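Local coordinates for protein maleate cis-trans isomerase (Pseudomonas putida, PDB 4FQ5) that probably catalyses the cis-trans isomerisation of maleate to fumarate, and here holds maleic acid in its pocket, at residues I45-K50 against P225-I230; V30-P35 against T40-I45; P134-A139 against V246-A251. The protein carries 1 engineered substitution. All blocks are in the same frame, centred on the assembly; numbering follows the deposited sequence.

Contact 1. Residues I45-K50 against P225-I230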
loop_
_atom_site.group_PDB
_atom_site.type_symbol
_atom_site.label_atom_id
_atom_site.label_comp_id
_atom_site.label_asym_id
_atom_site.label_seq_id
_atom_site.Cartn_x
_atom_site.Cartn_y
_atom_site.Cartn_z
ATOM N N ILE A 45 1.499 9.447 12.349
ATOM C CA ILE A 45 0.038 9.366 12.202
ATOM C C ILE A 45 -0.338 8.814 10.814
ATOM O O ILE A 45 -1.161 7.905 10.724
ATOM C CB ILE A 45 -0.677 10.706 12.547
ATOM C CG1 ILE A 45 -1.004 10.795 14.040
ATOM C CG2 ILE A 45 -2.006 10.851 11.823
ATOM C CD1 ILE A 45 0.153 10.519 14.967
ATOM N N PRO A 46 0.270 9.341 9.732
ATOM C CA PRO A 46 0.003 8.699 8.443
ATOM C C PRO A 46 0.513 7.252 8.345
ATOM O O PRO A 46 -0.164 6.413 7.752
ATOM C CB PRO A 46 0.712 9.617 7.440
ATOM C CG PRO A 46 0.630 10.964 8.094
ATOM C CD PRO A 46 0.906 10.659 9.549
ATOM N N ALA A 47 1.676 6.959 8.927
ATOM C CA ALA A 47 2.167 5.577 8.939
ATOM C C ALA A 47 1.137 4.640 9.592
ATOM O O ALA A 47 0.788 3.625 9.006
ATOM C CB ALA A 47 3.518 5.474 9.639
ATOM N N LEU A 48 0.643 5.005 10.781
ATOM C CA LEU A 48 -0.362 4.214 11.507
ATOM C C LEU A 48 -1.639 3.982 10.702
ATOM O O LEU A 48 -2.139 2.855 10.620
ATOM C CB LEU A 48 -0.741 4.879 12.837
ATOM C CG LEU A 48 -0.110 4.536 14.201
ATOM C CD1 LEU A 48 0.559 3.167 14.259
ATOM C CD2 LEU A 48 0.801 5.635 14.719
ATOM N N LEU A 49 -2.170 5.054 10.122
ATOM C CA LEU A 49 -3.432 4.988 9.398
ATOM C C LEU A 49 -3.289 4.263 8.051
ATOM O O LEU A 49 -4.240 3.644 7.574
ATOM C CB LEU A 49 -4.040 6.394 9.257
ATOM C CG LEU A 49 -5.098 6.860 10.280
ATOM C CD1 LEU A 49 -5.150 6.066 11.581
ATOM C CD2 LEU A 49 -5.032 8.356 10.577
ATOM N N LYS A 50 -2.096 4.335 7.463
ATOM C CA LYS A 50 -1.735 3.552 6.273
ATOM C C LYS A 50 -1.786 2.057 6.591
ATOM O O LYS A 50 -2.308 1.261 5.801
ATOM C CB LYS A 50 -0.318 3.901 5.820
ATOM C CG LYS A 50 -0.131 4.039 4.321
ATOM C CD LYS A 50 0.017 5.505 3.919
ATOM C CE LYS A 50 -1.240 6.315 4.219
ATOM N NZ LYS A 50 -0.909 7.662 4.768
ATOM N N PRO A 225 10.743 10.322 17.421
ATOM C CA PRO A 225 10.266 9.099 16.765
ATOM C C PRO A 225 10.279 7.919 17.722
ATOM O O PRO A 225 11.234 7.745 18.482
ATOM C CB PRO A 225 11.283 8.870 15.633
ATOM C CG PRO A 225 11.992 10.165 15.460
ATOM C CD PRO A 225 11.977 10.840 16.800
ATOM N N SER A 226 9.222 7.119 17.702
ATOM C CA SER A 226 9.153 5.971 18.592
ATOM C C SER A 226 8.406 4.804 17.977
ATOM O O SER A 226 8.547 3.673 18.432
ATOM C CB SER A 226 8.502 6.357 19.922
ATOM O OG SER A 226 7.149 6.728 19.728
ATOM N N LEU A 227 7.613 5.078 16.942
ATOM C CA LEU A 227 6.750 4.054 16.354
ATOM C C LEU A 227 7.480 2.744 16.026
ATOM O O LEU A 227 6.987 1.665 16.338
ATOM C CB LEU A 227 6.013 4.595 15.124
ATOM C CG LEU A 227 5.039 3.648 14.412
ATOM C CD1 LEU A 227 4.011 3.096 15.383
ATOM C CD2 LEU A 227 4.360 4.364 13.250
ATOM N N ASN A 228 8.658 2.850 15.422
ATOM C CA ASN A 228 9.416 1.676 14.995
ATOM C C ASN A 228 10.067 0.863 16.127
ATOM O O ASN A 228 10.676 -0.183 15.870
ATOM C CB ASN A 228 10.454 2.078 13.942
ATOM C CG ASN A 228 9.817 2.478 12.621
ATOM O OD1 ASN A 228 8.764 1.963 12.248
ATOM N ND2 ASN A 228 10.462 3.383 11.896
ATOM N N ALA A 229 9.929 1.334 17.368
ATOM C CA ALA A 229 10.460 0.626 18.532
ATOM C C ALA A 229 9.369 0.076 19.444
ATOM O O ALA A 229 9.657 -0.670 20.379
ATOM C CB ALA A 229 11.415 1.523 19.322
ATOM N N ILE A 230 8.119 0.429 19.159
ATOM C CA ILE A 230 6.996 0.093 20.039
ATOM C C ILE A 230 6.802 -1.412 20.263
ATOM O O ILE A 230 6.675 -1.862 21.413
ATOM C CB ILE A 230 5.675 0.742 19.556
ATOM C CG1 ILE A 230 5.726 2.261 19.798
ATOM C CG2 ILE A 230 4.473 0.104 20.245
ATOM C CD1 ILE A 230 4.512 3.024 19.312
#

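Contact 2. Residues V30-P35 against T40-I45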
loop_
_atom_site.group_PDB
_atom_site.type_symbol
_atom_site.label_atom_id
_atom_site.label_comp_id
_atom_site.label_asym_id
_atom_site.label_seq_id
_atom_site.Cartn_x
_atom_site.Cartn_y
_atom_site.Cartn_z
ATOM N N VAL A 30 -8.217 13.980 7.921
ATOM C CA VAL A 30 -7.599 14.183 9.225
ATOM C C VAL A 30 -6.850 15.513 9.226
ATOM O O VAL A 30 -6.020 15.759 8.359
ATOM C CB VAL A 30 -6.628 13.029 9.560
ATOM C CG1 VAL A 30 -5.934 13.268 10.899
ATOM C CG2 VAL A 30 -7.385 11.705 9.574
ATOM N N GLY A 31 -7.149 16.365 10.200
ATOM C CA GLY A 31 -6.461 17.651 10.335
ATOM C C GLY A 31 -5.469 17.589 11.473
ATOM O O GLY A 31 -5.765 17.016 12.521
ATOM N N GLN A 32 -4.283 18.162 11.265
ATOM C CA GLN A 32 -3.252 18.164 12.299
ATOM C C GLN A 32 -2.694 19.562 12.552
ATOM O O GLN A 32 -2.183 20.208 11.639
ATOM C CB GLN A 32 -2.125 17.176 11.958
ATOM C CG GLN A 32 -2.624 15.755 11.718
ATOM C CD GLN A 32 -1.558 14.703 11.949
ATOM O OE1 GLN A 32 -0.754 14.399 11.057
ATOM N NE2 GLN A 32 -1.563 14.117 13.144
ATOM N N ILE A 33 -2.804 20.025 13.796
ATOM C CA ILE A 33 -2.157 21.279 14.207
ATOM C C ILE A 33 -0.772 20.931 14.752
ATOM O O ILE A 33 -0.658 20.362 15.834
ATOM C CB ILE A 33 -2.984 22.038 15.279
ATOM C CG1 ILE A 33 -4.399 22.337 14.763
ATOM C CG2 ILE A 33 -2.267 23.319 15.706
ATOM C CD1 ILE A 33 -5.365 22.816 15.833
ATOM N N VAL A 34 0.273 21.269 13.999
ATOM C CA VAL A 34 1.631 20.830 14.342
ATOM C C VAL A 34 2.582 22.005 14.557
ATOM O O VAL A 34 2.458 23.029 13.877
ATOM C CB VAL A 34 2.231 19.853 13.283
ATOM C CG1 VAL A 34 1.340 18.631 13.097
ATOM C CG2 VAL A 34 2.449 20.540 11.940
ATOM N N PRO A 35 3.539 21.859 15.500
ATOM C CA PRO A 35 4.643 22.815 15.571
ATOM C C PRO A 35 5.324 22.903 14.212
ATOM O O PRO A 35 5.437 21.892 13.516
ATOM C CB PRO A 35 5.589 22.183 16.600
ATOM C CG PRO A 35 4.692 21.388 17.483
ATOM C CD PRO A 35 3.624 20.841 16.569
ATOM N N THR A 40 7.597 14.580 12.851
ATOM C CA THR A 40 7.275 13.216 13.273
ATOM C C THR A 40 5.773 12.943 13.334
ATOM O O THR A 40 5.336 11.845 12.991
ATOM C CB THR A 40 7.984 12.869 14.598
ATOM O OG1 THR A 40 9.395 12.998 14.412
ATOM C CG2 THR A 40 7.669 11.448 15.069
ATOM N N MET A 41 4.981 13.929 13.756
ATOM C CA MET A 41 3.531 13.760 13.769
ATOM C C MET A 41 3.004 13.454 12.368
ATOM O O MET A 41 2.184 12.548 12.192
ATOM C CB MET A 41 2.814 14.983 14.351
ATOM C CG MET A 41 1.333 14.745 14.625
ATOM S SD MET A 41 0.971 14.002 16.235
ATOM C CE MET A 41 2.129 12.648 16.305
ATOM N N GLU A 42 3.498 14.204 11.385
ATOM C CA GLU A 42 3.156 13.994 9.983
ATOM C C GLU A 42 3.776 12.725 9.375
ATOM O O GLU A 42 3.509 12.395 8.221
ATOM C CB GLU A 42 3.522 15.228 9.161
ATOM C CG GLU A 42 2.576 16.402 9.422
ATOM C CD GLU A 42 3.181 17.746 9.068
ATOM O OE1 GLU A 42 4.392 17.968 9.305
ATOM O OE2 GLU A 42 2.438 18.592 8.546
ATOM N N THR A 43 4.589 12.023 10.158
ATOM C CA THR A 43 5.183 10.757 9.733
ATOM C C THR A 43 4.454 9.584 10.378
ATOM O O THR A 43 4.023 8.663 9.689
ATOM C CB THR A 43 6.695 10.720 10.049
ATOM O OG1 THR A 43 7.325 11.813 9.375
ATOM C CG2 THR A 43 7.344 9.402 9.567
ATOM N N GLU A 44 4.285 9.639 11.695
ATOM C CA GLU A 44 3.751 8.502 12.438
ATOM C C GLU A 44 2.239 8.342 12.346
ATOM O O GLU A 44 1.745 7.216 12.272
ATOM C CB GLU A 44 4.230 8.521 13.888
ATOM C CG GLU A 44 5.746 8.416 13.984
ATOM C CD GLU A 44 6.252 8.168 15.392
ATOM O OE1 GLU A 44 5.481 8.334 16.358
ATOM O OE2 GLU A 44 7.433 7.806 15.537
ATOM N N ILE A 45 1.499 9.447 12.349
ATOM C CA ILE A 45 0.038 9.366 12.202
ATOM C C ILE A 45 -0.338 8.814 10.814
ATOM O O ILE A 45 -1.161 7.905 10.724
ATOM C CB ILE A 45 -0.677 10.706 12.547
ATOM C CG1 ILE A 45 -1.004 10.795 14.040
ATOM C CG2 ILE A 45 -2.006 10.851 11.823
ATOM C CD1 ILE A 45 0.153 10.519 14.967
#

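Contact 3. Residues P134-A139 against V246-A251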
loop_
_atom_site.group_PDB
_atom_site.type_symbol
_atom_site.label_atom_id
_atom_site.label_comp_id
_atom_site.label_asym_id
_atom_site.label_seq_id
_atom_site.Cartn_x
_atom_site.Cartn_y
_atom_site.Cartn_z
ATOM N N PRO A 134 -14.780 17.276 15.874
ATOM C CA PRO A 134 -14.179 16.724 17.094
ATOM C C PRO A 134 -12.706 17.115 17.194
ATOM O O PRO A 134 -11.956 17.025 16.210
ATOM C CB PRO A 134 -14.351 15.203 16.946
ATOM C CG PRO A 134 -14.844 14.973 15.553
ATOM C CD PRO A 134 -15.460 16.248 15.067
ATOM N N ILE A 135 -12.323 17.580 18.377
ATOM C CA ILE A 135 -10.984 18.080 18.641
ATOM C C ILE A 135 -10.289 17.104 19.578
ATOM O O ILE A 135 -10.868 16.680 20.580
ATOM C CB ILE A 135 -11.023 19.481 19.304
ATOM C CG1 ILE A 135 -11.875 20.468 18.478
ATOM C CG2 ILE A 135 -9.614 20.007 19.565
ATOM C CD1 ILE A 135 -11.254 20.946 17.176
ATOM N N ILE A 136 -9.067 16.724 19.225
ATOM C CA ILE A 136 -8.233 15.885 20.081
ATOM C C ILE A 136 -6.958 16.672 20.357
ATOM O O ILE A 136 -6.425 17.323 19.462
ATOM C CB ILE A 136 -7.913 14.507 19.424
ATOM C CG1 ILE A 136 -9.108 13.552 19.543
ATOM C CG2 ILE A 136 -6.762 13.803 20.131
ATOM C CD1 ILE A 136 -10.165 13.700 18.475
ATOM N N THR A 137 -6.507 16.665 21.605
ATOM C CA THR A 137 -5.149 17.095 21.907
ATOM C C THR A 137 -4.343 15.854 22.279
ATOM O O THR A 137 -4.891 14.916 22.858
ATOM C CB THR A 137 -5.082 18.134 23.053
ATOM O OG1 THR A 137 -5.427 17.511 24.295
ATOM C CG2 THR A 137 -6.027 19.318 22.784
ATOM N N SER A 138 -3.060 15.856 21.928
ATOM C CA SER A 138 -2.114 14.804 22.320
ATOM C C SER A 138 -2.114 14.565 23.821
ATOM O O SER A 138 -2.067 13.419 24.279
ATOM C CB SER A 138 -0.701 15.207 21.919
ATOM O OG SER A 138 -0.584 15.202 20.516
ATOM N N ALA A 139 -2.141 15.662 24.575
ATOM C CA ALA A 139 -2.120 15.608 26.032
ATOM C C ALA A 139 -3.330 14.858 26.560
ATOM O O ALA A 139 -3.186 13.932 27.358
ATOM C CB ALA A 139 -2.048 17.010 26.624
ATOM N N VAL A 246 0.634 7.603 19.160
ATOM C CA VAL A 246 -0.274 6.447 19.183
ATOM C C VAL A 246 -1.597 6.773 19.884
ATOM O O VAL A 246 -2.673 6.435 19.381
ATOM C CB VAL A 246 0.409 5.192 19.783
ATOM C CG1 VAL A 246 -0.610 4.212 20.358
ATOM C CG2 VAL A 246 1.260 4.510 18.725
ATOM N N ALA A 247 -1.512 7.441 21.034
ATOM C CA ALA A 247 -2.703 7.834 21.797
ATOM C C ALA A 247 -3.613 8.761 20.987
ATOM O O ALA A 247 -4.838 8.607 21.007
ATOM C CB ALA A 247 -2.301 8.492 23.112
ATOM N N THR A 248 -2.997 9.704 20.273
ATOM C CA THR A 248 -3.711 10.658 19.413
ATOM C C THR A 248 -4.489 9.940 18.306
ATOM O O THR A 248 -5.651 10.267 18.050
ATOM C CB THR A 248 -2.741 11.689 18.789
ATOM O OG1 THR A 248 -2.101 12.440 19.828
ATOM C CG2 THR A 248 -3.468 12.662 17.861
ATOM N N THR A 249 -3.866 8.957 17.654
ATOM C CA THR A 249 -4.581 8.261 16.575
ATOM C C THR A 249 -5.695 7.392 17.140
ATOM O O THR A 249 -6.774 7.311 16.558
ATOM C CB THR A 249 -3.684 7.498 15.548
ATOM O OG1 THR A 249 -3.892 6.085 15.634
ATOM C CG2 THR A 249 -2.228 7.837 15.659
ATOM N N TRP A 250 -5.444 6.777 18.292
ATOM C CA TRP A 250 -6.487 6.072 19.016
ATOM C C TRP A 250 -7.657 6.989 19.297
ATOM O O TRP A 250 -8.811 6.636 19.019
ATOM C CB TRP A 250 -5.941 5.454 20.301
ATOM C CG TRP A 250 -7.031 4.854 21.144
ATOM C CD1 TRP A 250 -7.609 3.591 21.023
ATOM C CD2 TRP A 250 -7.748 5.497 22.256
ATOM N NE1 TRP A 250 -8.601 3.417 21.961
ATOM C CE2 TRP A 250 -8.734 4.519 22.730
ATOM C CE3 TRP A 250 -7.668 6.737 22.885
ATOM C CZ2 TRP A 250 -9.591 4.792 23.788
ATOM C CZ3 TRP A 250 -8.542 7.001 23.948
ATOM C CH2 TRP A 250 -9.479 6.047 24.388
ATOM N N ALA A 251 -7.370 8.184 19.813
ATOM C CA ALA A 251 -8.427 9.143 20.153
ATOM C C ALA A 251 -9.177 9.682 18.931
ATOM O O ALA A 251 -10.394 9.838 18.973
ATOM C CB ALA A 251 -7.876 10.281 21.006
#

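Contact 1. Residues I45-K50 against P225-I230
Leu48 and Leu227 meet through their methyl groups, and the pair forms the tight half of this contact. CD1 of Leu48 lies 3.6 Å from CD1 of Leu227, while CD2 of Leu48 is 4.1 Å from both CD1 and CD2 of Leu227. Each methyl of Leu48 thus touches both methyls of its partner, and the two side chains slide past one another in opposite directions. Leu227 extends across the gap because its CG stands anti to the backbone N (chi1 -179°), which bridges a CA-CA separation of 8.6 Å between Leu48 and Leu227. Topologically, the contact brings together elements from the two halves of the chain, each built on a parallel sheet: helix 41-52, which follows strand 27-35 of one, and the loop after strand 215-217 of the other. Behind Leu48 stand Thr249 of helix 244-255 and Val262, so its isobutyl group is buried. Shortening Leu48 to an alanine removes both methyls, which would probably leave CD1 of Leu227 without its nearest partner and open a gap between helix and loop. The looser side belongs to Ala47, a partly exposed residue whose CB makes a single approach, to CD2 of Leu227 at 3.9 Å. The two segments together bury 126 Å², a modest area. Beyond Leu227, also partly exposed, the loop turns toward the second subunit, where Asn228 packs on Val55 of that neighbouring chain.

Contact 2. Residues V30-P35 against T40-I45
Gln32 reaches across from strand 30-35 to Met41 and Ile45 of the helix that follows it in the chain, the first step of the beta-alpha-beta unit formed by strand 27-35, helix 41-52 and strand 59-67. The short strand and helix axes run at 143° to each other and approach to 10.4 Å, a gap filled by side chains. Mixed polar-apolar packing is the main element. The amide of Gln32 sits among hydrocarbon: NE2 is 3.3 Å from CG of Met41 and 3.5 Å from CG1 of Ile45, whose CB and CG2 are scarcely farther. Purely apolar contact is slighter, CG1 of Val34 meeting CB of Met41 at 4.1 Å. With its CG anti to the backbone N (chi1 -169°), Met41 then bends at chi2 and chi3, and its side chain touches Ala102 and Val222. The charged element is Glu42. Its OE2 forms a salt bridge with Arg66 and a hydrogen bond with Ser64, whereas OE1 is hydrogen-bonded to His63 of the third subunit, so this buried carboxylate links strand 59-67 and a neighbouring chain. Against that carboxylate rests a methyl of the strand, CG2 of Val34, 3.9 Å from OE2 of Glu42 and 4.1 Å from its CD.

Contact 3. Residues P134-A139 against V246-A251
Ile136 presses its branched side chain against Ala251, and its atoms can be followed outward from CB. CB stands back, 4.5 Å from CB of Ala251. From there the side chain forks, with CG1 anti to the carbonyl carbon (chi1 -78°) and CG2 anti to the backbone N, and both branches approach the same methyl: CG1 and CG2 of Ile136 are each 3.8 Å from CB of Ala251, which therefore fits into the fork. CG2 also comes within 4.2 Å of CG2 of Thr248, one turn earlier on the helix, as the two side chains cross. The tip, CD1 of Ile136, passes beyond the methyl to lie 3.9 Å from O of Ala251, an atom already hydrogen-bonded to Thr254 OG1. In the fold, strand 135-137 is an edge strand, within this chain, of one parallel sheet, while helix 244-255 follows strand 241-243 of the other, so the helix brings the second sheet's chain back onto the first. Strand 135-137 passes directly into helix 138-149, where Thr137 is the N-cap residue: its OG1 is hydrogen-bonded to N of Gly140. The polar half of the contact lies at this junction. OG of Ser138 is 3.2 Å from OG1 of Thr248; Ser138 OG is hydrogen-bonded to the carbonyl oxygens of Ala102 and Tyr101, and Thr248 OG1 to that of Ala244. OG1 of Thr248 also lies 3.4 Å from CA of Ser138, the first residue of helix 138-149.

How the contacts relate
Contacts 1 and 2 share Ile45 and helix 41-52; contacts 2 and 3 reach the same sheet, and helix 244-255, half of contact 3, packs against the other two. Ile45 CG1 lies 3.6 Å from Thr249 CG2, tying the first two contacts to the third. Glu44 OE2 accepts hydrogen bonds from Ser226 N (2.9 Å) and Leu227 N (3.1 Å), joining contact 2 to the loop of contact 1. Their relation to the maleate pocket differs: the side chains of Met41 and Ser138 are about 7 and 6 Å from the ligand and come within about 3 and 4 Å of the side chain of pocket residue Val222, whereas Leu48 is about 14 Å from the ligand. Pro35 touches maleate. Engineered Ala221, next to Val222, replaces the predicted proton donor.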